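PDB 4RAJ: heme oxygenase from Chlamydomonas reinhardtii, which probably cleaves heme oxidatively to biliverdin, releasing iron and carbon monoxide, and was crystallised here without its heme. Local coordinates for residues Gly92-Ala96 against His148-Ala152. Residues are numbered along the deposited sequence; the frame is centred on the assembly and turned at random.
Sequences GLYRA and HLAMA
His148 points the edge of its imidazole at the loop 92-96, and its CD2 comes within 3.3 Å of Leu93 O, the carbonyl oxygen lying in the ring plane. With CG anti to its carbonyl carbon (chi1 -73°), the ring reaches across beside the Tyr94 backbone, where NE2 hydrogen-bonds to Glu68 of helix 50-76. Glu68 also accepts the backbone N-H groups of Arg95 and Ala96, so one carboxylate ties the histidine to the loop that it faces.

Arg95 and His148 pass side by side, pointing opposite ways, the guanidinium plane turned 78° from the imidazole. Bends at chi2 and chi3 fold the arginine back over its own loop: NE donates to Leu93 O at 3.2 Å from above the carbonyl plane, while NH2 meets Gly92 O at 3.0 Å. NH1 bonds to the carbonyls of Ala176 and Asp178. Arg95 CD packs 3.9 Å from Met151 CB, the two side chains lying alongside, pointing opposite ways. On the other flank, Leu93 CD2 touches Leu149 CD1 at 4.2 Å.

The loop between helices 86-89 and 96-107 thus packs on helix 140-151 of the all-helical heme oxygenase fold. The Met151 side chain lies about 5 Å from a bound polyether, probably from the crystallisation liquor, whose pocket includes Ala150.

No direct hydrogen bond joins the segments; instead a water donates to both Leu93 O and His148 O, at 2.8 Å each. The chemistry implies a join made by apolar packing, one bridging water and a shared glutamate, whose negative charge would probably polarise the imidazole.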
loop_
_atom_site.group_PDB
_atom_site.type_symbol
_atom_site.label_atom_id
_atom_site.label_comp_id
_atom_site.label_asym_id
_atom_site.label_seq_id
_atom_site.Cartn_x
_atom_site.Cartn_y
_atom_site.Cartn_z
ATOM N N GLY A 92 13.187 1.376 4.578
ATOM C CA GLY A 92 12.161 2.215 5.175
ATOM C C GLY A 92 10.830 2.250 4.438
ATOM O O GLY A 92 9.852 2.798 4.943
ATOM N N LEU A 93 10.776 1.688 3.236
ATOM C CA LEU A 93 9.539 1.715 2.481
ATOM C C LEU A 93 8.426 0.905 3.130
ATOM O O LEU A 93 7.251 1.270 3.012
ATOM C CB LEU A 93 9.751 1.180 1.063
ATOM C CG LEU A 93 9.885 2.104 -0.149
ATOM C CD1 LEU A 93 9.723 1.276 -1.416
ATOM C CD2 LEU A 93 8.906 3.262 -0.141
ATOM N N TYR A 94 8.795 -0.213 3.766
ATOM C CA TYR A 94 7.813 -1.162 4.285
ATOM C C TYR A 94 6.874 -0.504 5.305
ATOM O O TYR A 94 7.314 0.311 6.125
ATOM C CB TYR A 94 8.504 -2.366 4.928
ATOM C CG TYR A 94 8.942 -3.461 3.967
ATOM C CD1 TYR A 94 9.135 -3.208 2.609
ATOM C CD2 TYR A 94 9.149 -4.759 4.427
ATOM C CE1 TYR A 94 9.539 -4.229 1.738
ATOM C CE2 TYR A 94 9.551 -5.778 3.569
ATOM C CZ TYR A 94 9.752 -5.508 2.229
ATOM O OH TYR A 94 10.155 -6.537 1.383
ATOM N N ARG A 95 5.602 -0.906 5.262
ATOM C CA ARG A 95 4.521 -0.278 6.009
ATOM C C ARG A 95 3.823 -1.191 7.020
ATOM O O ARG A 95 3.145 -0.686 7.908
ATOM C CB ARG A 95 3.428 0.248 5.046
ATOM C CG ARG A 95 3.848 1.357 4.088
ATOM C CD ARG A 95 4.161 2.655 4.871
ATOM N NE ARG A 95 5.564 2.713 5.277
ATOM C CZ ARG A 95 6.049 3.544 6.205
ATOM N NH1 ARG A 95 5.237 4.387 6.830
ATOM N NH2 ARG A 95 7.348 3.525 6.516
ATOM N N ALA A 96 3.917 -2.511 6.873
ATOM C CA ALA A 96 3.076 -3.385 7.729
ATOM C C ALA A 96 3.346 -3.175 9.242
ATOM O O ALA A 96 2.402 -3.143 10.040
ATOM C CB ALA A 96 3.250 -4.859 7.353
ATOM N N HIS A 148 3.194 1.340 -2.007
ATOM C CA HIS A 148 4.153 1.930 -1.081
ATOM C C HIS A 148 4.437 3.388 -1.368
ATOM O O HIS A 148 4.678 4.169 -0.455
ATOM C CB HIS A 148 5.453 1.143 -1.105
ATOM C CG HIS A 148 5.353 -0.174 -0.421
ATOM N ND1 HIS A 148 4.936 -1.317 -1.069
ATOM C CD2 HIS A 148 5.610 -0.533 0.859
ATOM C CE1 HIS A 148 4.947 -2.327 -0.216
ATOM N NE2 HIS A 148 5.348 -1.879 0.961
ATOM N N LEU A 149 4.412 3.764 -2.637
ATOM C CA LEU A 149 4.789 5.127 -2.984
ATOM C C LEU A 149 3.637 6.092 -2.684
ATOM O O LEU A 149 3.862 7.259 -2.358
ATOM C CB LEU A 149 5.233 5.204 -4.452
ATOM C CG LEU A 149 6.753 5.057 -4.660
ATOM C CD1 LEU A 149 7.317 3.800 -4.015
ATOM C CD2 LEU A 149 7.131 5.103 -6.135
ATOM N N ALA A 150 2.409 5.597 -2.739
ATOM C CA ALA A 150 1.257 6.419 -2.364
ATOM C C ALA A 150 1.257 6.707 -0.862
ATOM O O ALA A 150 0.918 7.817 -0.442
ATOM C CB ALA A 150 -0.047 5.746 -2.789
ATOM N N MET A 151 1.655 5.722 -0.051
ATOM C CA MET A 151 1.757 5.936 1.398
ATOM C C MET A 151 2.746 7.046 1.725
ATOM O O MET A 151 2.535 7.832 2.669
ATOM C CB MET A 151 2.165 4.640 2.101
ATOM C CG MET A 151 1.102 3.554 1.936
ATOM S SD MET A 151 -0.405 3.989 2.844
ATOM C CE MET A 151 0.336 4.079 4.471
ATOM N N ALA A 152 3.821 7.100 0.936
ATOM C CA ALA A 152 4.885 8.094 1.115
ATOM C C ALA A 152 4.463 9.472 0.597
ATOM O O ALA A 152 5.127 10.484 0.858
ATOM C CB ALA A 152 6.157 7.630 0.407
HETATM O O HOH W 1 5.955 3.491 1.909
#